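Local structure of octopine dehydrogenase (Pecten maximus, 3C7A) at residues S182-Q185 and M186-A190; I355-A358 and Q359-G363; K273-Y276 and Q277-E281. The protein catalyses the NADH-dependent reductive condensation of L-arginine with pyruvate to D-octopine, and the reverse oxidation of octopine with NAD(+). All blocks are in the same frame, centred on the assembly; numbering follows the deposited sequence.

Contact 1 (S182-Q185 and M186-A190). With EDO (1,2-ethanediol), chain K.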
loop_
_atom_site.group_PDB
_atom_site.type_symbol
_atom_site.label_atom_id
_atom_site.label_comp_id
_atom_site.label_asym_id
_atom_site.label_seq_id
_atom_site.Cartn_x
_atom_site.Cartn_y
_atom_site.Cartn_z
ATOM N N SER A 182 14.363 -4.600 -14.794
ATOM C CA SER A 182 15.771 -4.942 -14.550
ATOM C C SER A 182 16.520 -3.956 -13.637
ATOM O O SER A 182 17.426 -4.364 -12.904
ATOM C CB SER A 182 16.534 -5.144 -15.869
ATOM O OG SER A 182 16.531 -3.971 -16.664
ATOM N N THR A 183 16.151 -2.676 -13.687
ATOM C CA THR A 183 16.766 -1.652 -12.826
ATOM C C THR A 183 16.389 -1.851 -11.352
ATOM O O THR A 183 17.252 -1.771 -10.471
ATOM C CB THR A 183 16.413 -0.206 -13.284
ATOM O OG1 THR A 183 16.768 -0.030 -14.662
ATOM C CG2 THR A 183 17.156 0.837 -12.446
ATOM N N LEU A 184 15.108 -2.113 -11.094
ATOM C CA LEU A 184 14.619 -2.371 -9.735
ATOM C C LEU A 184 15.196 -3.652 -9.125
ATOM O O LEU A 184 15.496 -3.691 -7.930
ATOM C CB LEU A 184 13.081 -2.401 -9.699
ATOM C CG LEU A 184 12.270 -1.135 -9.359
ATOM C CD1 LEU A 184 12.440 -0.732 -7.889
ATOM C CD2 LEU A 184 12.583 0.043 -10.284
ATOM N N GLN A 185 15.360 -4.686 -9.950
ATOM C CA GLN A 185 15.970 -5.950 -9.522
ATOM C C GLN A 185 17.433 -5.767 -9.089
ATOM O O GLN A 185 17.870 -6.361 -8.098
ATOM C CB GLN A 185 15.860 -7.003 -10.637
ATOM C CG GLN A 185 16.233 -8.430 -10.223
ATOM C CD GLN A 185 15.210 -9.071 -9.297
ATOM O OE1 GLN A 185 14.059 -9.291 -9.677
ATOM N NE2 GLN A 185 15.632 -9.386 -8.077
ATOM N N MET A 186 18.169 -4.937 -9.830
ATOM C CA MET A 186 19.578 -4.624 -9.550
ATOM C C MET A 186 19.791 -3.994 -8.163
ATOM O O MET A 186 20.760 -4.320 -7.467
ATOM C CB MET A 186 20.141 -3.714 -10.659
ATOM C CG MET A 186 21.613 -3.298 -10.512
ATOM S SD MET A 186 21.881 -1.732 -9.635
ATOM C CE MET A 186 21.363 -0.538 -10.870
ATOM N N LEU A 187 18.884 -3.100 -7.771
ATOM C CA LEU A 187 18.982 -2.393 -6.489
ATOM C C LEU A 187 18.733 -3.294 -5.272
ATOM O O LEU A 187 19.347 -3.095 -4.221
ATOM C CB LEU A 187 18.033 -1.182 -6.457
ATOM C CG LEU A 187 18.230 -0.034 -7.461
ATOM C CD1 LEU A 187 17.045 0.920 -7.427
ATOM C CD2 LEU A 187 19.536 0.729 -7.228
ATOM N N HIS A 188 17.848 -4.281 -5.426
ATOM C CA HIS A 188 17.441 -5.167 -4.322
ATOM C C HIS A 188 18.336 -6.398 -4.118
ATOM O O HIS A 188 18.530 -6.842 -2.981
ATOM C CB HIS A 188 15.978 -5.606 -4.494
ATOM C CG HIS A 188 14.980 -4.520 -4.222
ATOM N ND1 HIS A 188 14.219 -4.477 -3.073
ATOM C CD2 HIS A 188 14.621 -3.436 -4.950
ATOM C CE1 HIS A 188 13.434 -3.415 -3.104
ATOM N NE2 HIS A 188 13.658 -2.766 -4.234
ATOM N N GLY A 189 18.865 -6.951 -5.208
ATOM C CA GLY A 189 19.724 -8.140 -5.141
ATOM C C GLY A 189 19.086 -9.402 -5.701
ATOM O O GLY A 189 18.319 -9.344 -6.666
ATOM N N ALA A 190 19.400 -10.545 -5.087
ATOM C CA ALA A 190 18.927 -11.855 -5.556
ATOM C C ALA A 190 17.445 -12.124 -5.270
ATOM O O ALA A 190 16.744 -12.710 -6.103
ATOM C CB ALA A 190 19.793 -12.973 -4.978
HETATM C C1 EDO K . 21.160 -5.619 -14.317
HETATM O O1 EDO K . 22.462 -5.407 -13.758
HETATM C C2 EDO K . 20.324 -6.447 -13.347
HETATM O O2 EDO K . 19.090 -6.822 -13.972
#
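Gln185 reaches forward past the end of its own helix and donates from NE2 to the carbonyl of Gly189, with Gln185 NE2 3.0 Å from Gly189 O and an N-H...O angle of 157°. The acceptor lies in the plane of the amide, while the donor is somewhat tilted from the carbonyl plane of Gly189. Two torsions bring the amide there: CG stands anti to the backbone N (chi1 -170°), and a bend at chi2 of 71° turns the chain back toward the C-terminus. In the backbone beneath, Gly189 N bonds to Gln185 O at 3.1 Å, so one residue holds the glycine through its main chain and its side chain. Gly189 has positive phi and is the first residue to leave helical geometry; a side chain there would be jammed against the preceding carbonyl oxygen. One turn earlier the bond from Met186 N to Ser182 O measures 3.2 Å, and Ser182 O also accepts from O2 of an ethanediol, probably left by the crystallisation liquor. On the buried side of the helix, the imidazole of His188 sets its edge against a carbonyl, with His188 CD2 3.1 Å from Leu184 O. Farther out, the Gln185 amide is fixed at both ends, OE1 accepting from Phe194 N and NE2 donating also to Pro192 O. The His188 ring meets Phe194 edge-to-face and Trp146, a residue of the NAD pocket, with the planes nearly parallel. Helix 180-188 is the crossover of a beta-alpha-beta unit between strands 156-171 and 193-196, and Gln185 ties its C-terminal end directly to the second of these strands.

Contact 2 (I355-A358 and Q359-G363)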
loop_
_atom_site.group_PDB
_atom_site.type_symbol
_atom_site.label_atom_id
_atom_site.label_comp_id
_atom_site.label_asym_id
_atom_site.label_seq_id
_atom_site.Cartn_x
_atom_site.Cartn_y
_atom_site.Cartn_z
ATOM N N ILE A 355 -18.630 -0.253 5.857
ATOM C CA ILE A 355 -18.242 1.162 5.758
ATOM C C ILE A 355 -18.990 2.034 6.779
ATOM O O ILE A 355 -18.376 2.854 7.467
ATOM C CB ILE A 355 -18.434 1.716 4.311
ATOM C CG1 ILE A 355 -17.447 1.050 3.343
ATOM C CG2 ILE A 355 -18.264 3.241 4.271
ATOM C CD1 ILE A 355 -17.824 1.173 1.873
ATOM N N MET A 356 -20.306 1.840 6.879
ATOM C CA MET A 356 -21.154 2.639 7.775
ATOM C C MET A 356 -20.833 2.421 9.259
ATOM O O MET A 356 -20.893 3.363 10.055
ATOM C CB MET A 356 -22.643 2.373 7.507
ATOM C CG MET A 356 -23.134 2.737 6.097
ATOM S SD MET A 356 -22.987 4.484 5.641
ATOM C CE MET A 356 -24.188 5.248 6.733
ATOM N N TRP A 357 -20.487 1.185 9.619
ATOM C CA TRP A 357 -20.128 0.839 10.998
ATOM C C TRP A 357 -18.747 1.370 11.400
ATOM O O TRP A 357 -18.577 1.886 12.507
ATOM C CB TRP A 357 -20.201 -0.681 11.214
ATOM C CG TRP A 357 -19.864 -1.121 12.620
ATOM C CD1 TRP A 357 -20.699 -1.122 13.701
ATOM C CD2 TRP A 357 -18.603 -1.624 13.087
ATOM N NE1 TRP A 357 -20.038 -1.591 14.813
ATOM C CE2 TRP A 357 -18.751 -1.907 14.465
ATOM C CE3 TRP A 357 -17.363 -1.862 12.477
ATOM C CZ2 TRP A 357 -17.705 -2.418 15.244
ATOM C CZ3 TRP A 357 -16.322 -2.370 13.253
ATOM C CH2 TRP A 357 -16.502 -2.642 14.623
ATOM N N ALA A 358 -17.775 1.243 10.497
ATOM C CA ALA A 358 -16.381 1.598 10.786
ATOM C C ALA A 358 -16.128 3.103 10.911
ATOM O O ALA A 358 -15.358 3.529 11.776
ATOM C CB ALA A 358 -15.446 0.984 9.750
ATOM N N GLN A 359 -16.771 3.898 10.053
ATOM C CA GLN A 359 -16.599 5.359 10.067
ATOM C C GLN A 359 -17.097 6.011 11.367
ATOM O O GLN A 359 -16.537 7.013 11.816
ATOM C CB GLN A 359 -17.227 6.020 8.823
ATOM C CG GLN A 359 -18.753 5.911 8.700
ATOM C CD GLN A 359 -19.313 6.608 7.461
ATOM O OE1 GLN A 359 -18.617 6.789 6.458
ATOM N NE2 GLN A 359 -20.583 6.993 7.527
ATOM N N GLU A 360 -18.133 5.424 11.966
ATOM C CA GLU A 360 -18.701 5.915 13.225
ATOM C C GLU A 360 -17.766 5.672 14.416
ATOM O O GLU A 360 -17.730 6.471 15.356
ATOM C CB GLU A 360 -20.076 5.274 13.471
ATOM C CG GLU A 360 -20.947 5.973 14.523
ATOM C CD GLU A 360 -20.713 5.468 15.946
ATOM O OE1 GLU A 360 -20.144 4.368 16.121
ATOM O OE2 GLU A 360 -21.111 6.176 16.897
ATOM N N LYS A 361 -17.012 4.573 14.368
ATOM C CA LYS A 361 -16.103 4.197 15.457
ATOM C C LYS A 361 -14.888 5.122 15.584
ATOM O O LYS A 361 -14.312 5.248 16.667
ATOM C CB LYS A 361 -15.638 2.740 15.310
ATOM C CG LYS A 361 -16.757 1.689 15.333
ATOM C CD LYS A 361 -17.587 1.718 16.618
ATOM C CE LYS A 361 -16.884 1.026 17.776
ATOM N NZ LYS A 361 -17.784 0.893 18.956
ATOM N N ILE A 362 -14.506 5.757 14.476
ATOM C CA ILE A 362 -13.373 6.691 14.462
ATOM C C ILE A 362 -13.811 8.164 14.447
ATOM O O ILE A 362 -12.976 9.068 14.537
ATOM C CB ILE A 362 -12.380 6.400 13.294
ATOM C CG1 ILE A 362 -13.105 6.372 11.941
ATOM C CG2 ILE A 362 -11.619 5.097 13.551
ATOM C CD1 ILE A 362 -12.185 6.505 10.731
ATOM N N GLY A 363 -15.120 8.391 14.334
ATOM C CA GLY A 363 -15.692 9.739 14.364
ATOM C C GLY A 363 -15.564 10.520 13.067
ATOM O O GLY A 363 -15.364 11.738 13.088
HETATM O O HOH W 1 -22.309 5.679 10.267
HETATM O O HOH W 2 -20.519 2.016 14.865
#
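Gln359 N donates to Ile355 O at 3.2 Å with a fairly straight N-H...O angle of 164°, the regular bond of a helix whose last turn then slackens to a weak bond from Lys361 N to Ala358 O. The helix, 349-362, ends in a Schellman motif: Gly363, with positive phi, is the C-prime residue, Lys364 N pairs with Gln359 O, and Gly363 N bonds weakly to Glu360 O. Among the side chains, Gln359 lies closest to the preceding turn. Its CG sits between the backbone N and the carbonyl carbon (chi1 65°), which lays the chain back over the carbonyl of Ile355, with Gln359 CG 3.3 Å from Ile355 O. Beyond CG it runs extended alongside Met356, pointing the same way, and Gln359 NE2 comes within 4.0 Å of Met356 SD. Its OE1 accepts from Tyr366 N, so the segment following the helix is bonded back to it. Ile355 and Ala358 instead face helix 330-344, where Ile355 touches Met334 and Ile335, and Ala358 meets Ile330. The indole of Trp357 makes an edge-to-face contact with Phe217. A water bridges Trp357 O and Glu360 OE1, donating to both. Over one face of the indole lies the aliphatic part of Lys361 in a CH-pi contact: Lys361 CG stands 4.2 Å from the centroid of the six-membered ring of Trp357, 9° off its normal.

Contact 3 (K273-Y276 and Q277-E281)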
loop_
_atom_site.group_PDB
_atom_site.type_symbol
_atom_site.label_atom_id
_atom_site.label_comp_id
_atom_site.label_asym_id
_atom_site.label_seq_id
_atom_site.Cartn_x
_atom_site.Cartn_y
_atom_site.Cartn_z
ATOM N N LYS A 273 -9.042 -12.965 -8.926
ATOM C CA LYS A 273 -9.431 -14.291 -8.376
ATOM C C LYS A 273 -10.159 -14.419 -6.989
ATOM O O LYS A 273 -10.138 -13.513 -6.194
ATOM C CB LYS A 273 -8.285 -15.281 -8.464
ATOM C CG LYS A 273 -7.081 -14.990 -7.608
ATOM C CD LYS A 273 -5.890 -15.931 -7.936
ATOM C CE LYS A 273 -4.971 -15.405 -8.959
ATOM N NZ LYS A 273 -3.721 -16.084 -9.151
ATOM N N ASP A 274 -10.798 -15.564 -6.737
ATOM C CA ASP A 274 -11.409 -15.822 -5.426
ATOM C C ASP A 274 -10.349 -15.810 -4.320
ATOM O O ASP A 274 -9.210 -16.238 -4.541
ATOM C CB ASP A 274 -12.118 -17.186 -5.415
ATOM C CG ASP A 274 -13.223 -17.296 -6.459
ATOM O OD1 ASP A 274 -14.239 -16.580 -6.346
ATOM O OD2 ASP A 274 -13.083 -18.124 -7.385
ATOM N N ILE A 275 -10.731 -15.331 -3.137
ATOM C CA ILE A 275 -9.829 -15.294 -1.975
ATOM C C ILE A 275 -9.458 -16.700 -1.460
ATOM O O ILE A 275 -8.352 -16.905 -0.953
ATOM C CB ILE A 275 -10.376 -14.367 -0.830
ATOM C CG1 ILE A 275 -9.295 -14.101 0.229
ATOM C CG2 ILE A 275 -11.681 -14.921 -0.224
ATOM C CD1 ILE A 275 -9.544 -12.869 1.095
ATOM N N TYR A 276 -10.377 -17.656 -1.609
ATOM C CA TYR A 276 -10.128 -19.059 -1.246
ATOM C C TYR A 276 -9.052 -19.686 -2.139
ATOM O O TYR A 276 -8.217 -20.461 -1.664
ATOM C CB TYR A 276 -11.434 -19.868 -1.300
ATOM C CG TYR A 276 -11.288 -21.365 -1.065
ATOM C CD1 TYR A 276 -11.043 -21.875 0.212
ATOM C CD2 TYR A 276 -11.419 -22.270 -2.121
ATOM C CE1 TYR A 276 -10.918 -23.251 0.430
ATOM C CE2 TYR A 276 -11.297 -23.645 -1.914
ATOM C CZ TYR A 276 -11.047 -24.128 -0.637
ATOM O OH TYR A 276 -10.926 -25.485 -0.433
ATOM N N GLN A 277 -9.079 -19.338 -3.427
ATOM C CA GLN A 277 -8.064 -19.773 -4.392
ATOM C C GLN A 277 -6.685 -19.196 -4.053
ATOM O O GLN A 277 -5.669 -19.880 -4.201
ATOM C CB GLN A 277 -8.476 -19.379 -5.817
ATOM C CG GLN A 277 -7.627 -20.007 -6.925
ATOM C CD GLN A 277 -7.975 -19.492 -8.317
ATOM O OE1 GLN A 277 -9.143 -19.283 -8.646
ATOM N NE2 GLN A 277 -6.954 -19.298 -9.147
ATOM N N TRP A 278 -6.666 -17.944 -3.592
ATOM C CA TRP A 278 -5.430 -17.251 -3.207
ATOM C C TRP A 278 -4.726 -17.904 -2.011
ATOM O O TRP A 278 -3.503 -18.056 -2.018
ATOM C CB TRP A 278 -5.706 -15.765 -2.926
ATOM C CG TRP A 278 -4.479 -14.972 -2.546
ATOM C CD1 TRP A 278 -3.550 -14.442 -3.396
ATOM C CD2 TRP A 278 -4.052 -14.624 -1.221
ATOM N NE1 TRP A 278 -2.572 -13.788 -2.685
ATOM C CE2 TRP A 278 -2.856 -13.883 -1.348
ATOM C CE3 TRP A 278 -4.565 -14.866 0.062
ATOM C CZ2 TRP A 278 -2.161 -13.382 -0.240
ATOM C CZ3 TRP A 278 -3.874 -14.366 1.164
ATOM C CH2 TRP A 278 -2.684 -13.633 1.003
ATOM N N TYR A 279 -5.503 -18.286 -0.996
ATOM C CA TYR A 279 -4.966 -18.912 0.219
ATOM C C TYR A 279 -4.265 -20.250 -0.034
ATOM O O TYR A 279 -3.206 -20.516 0.540
ATOM C CB TYR A 279 -6.064 -19.086 1.278
ATOM C CG TYR A 279 -6.156 -17.945 2.272
ATOM C CD1 TYR A 279 -5.317 -17.896 3.386
ATOM C CD2 TYR A 279 -7.086 -16.919 2.103
ATOM C CE1 TYR A 279 -5.397 -16.850 4.306
ATOM C CE2 TYR A 279 -7.174 -15.867 3.017
ATOM C CZ TYR A 279 -6.328 -15.840 4.115
ATOM O OH TYR A 279 -6.412 -14.806 5.021
ATOM N N LEU A 280 -4.854 -21.080 -0.891
ATOM C CA LEU A 280 -4.308 -22.408 -1.187
ATOM C C LEU A 280 -3.061 -22.371 -2.076
ATOM O O LEU A 280 -2.221 -23.271 -2.007
ATOM C CB LEU A 280 -5.383 -23.320 -1.797
ATOM C CG LEU A 280 -6.242 -24.168 -0.846
ATOM C CD1 LEU A 280 -7.177 -23.322 0.021
ATOM C CD2 LEU A 280 -7.041 -25.199 -1.633
ATOM N N GLU A 281 -2.944 -21.330 -2.898
ATOM C CA GLU A 281 -1.794 -21.165 -3.790
ATOM C C GLU A 281 -0.518 -20.692 -3.080
ATOM O O GLU A 281 0.589 -21.010 -3.527
ATOM C CB GLU A 281 -2.130 -20.198 -4.935
ATOM C CG GLU A 281 -2.984 -20.792 -6.060
ATOM C CD GLU A 281 -3.337 -19.782 -7.154
ATOM O OE1 GLU A 281 -3.044 -18.576 -6.991
ATOM O OE2 GLU A 281 -3.916 -20.197 -8.181
HETATM O O HOH W 3 -10.993 -17.341 -9.469
HETATM O O HOH W 4 -12.004 -20.469 -8.339
#
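Gln277, Tyr276 and Lys273 carry most of this contact, which spans the N-terminus and most of the short helix 275-282, with Asp274 at the N-cap position. The helix opens with Trp278 N donating to Asp274 O at 3.2 Å, and Tyr279 N to Ile275 O follows. The side chain of Asp274 makes no capping bond; two waters lie between its OD2 and Gln277 OE1. Gln277 has CG anti to the backbone N (chi1 -169°) and runs straight beyond it, an extended shape that carries the amide out to Lys273. The two chains cross at about a right angle, Lys273 CD lying 3.7 Å from Gln277 NE2. That nitrogen also makes a weak but nearly straight bond to Glu281 OE2, 172° at the hydrogen. Lys273 runs over to the other carboxylate oxygen in a long salt bridge, so Glu281 is shared between a charged and a neutral partner. Lys273 also touches Met206, which binds L-arginine. On another side of the helix Tyr276 packs against helix 293-298 at Leu293, and its OH is hydrogen-bonded to Asp290 O. An alanine at Tyr276 would remove the ring and hydroxyl, and would probably leave Asp290 O without this partner and a gap beside Leu280 and Leu293. Leu280 sets one methyl over the ring face, offset toward the rim: Leu280 CD1 is 4.1 Å from the centroid of the Tyr276 ring and 3.8 Å from Tyr276 CE1.

The three contacts are separate along the chain and in space. Contact 1 belongs to the mixed-sheet region that holds the coenzyme, whereas contacts 2 and 3 both belong to the alpha-helical domain. Contacts 1 and 2 lie on opposite sides of the chain's centre, their own centres about 41 Å apart; contact 3 is about 28 Å from contact 1 and about 29 Å from contact 2, centre to centre. The side chain of His188 in contact 1 is about 12 Å from the bound NAD, as is that of Trp278 in contact 3. Around the active-site His212, Tyr279 of contact 3 comes to about 8 Å and Ala358 of contact 2 to about 10 Å, side chain to side chain.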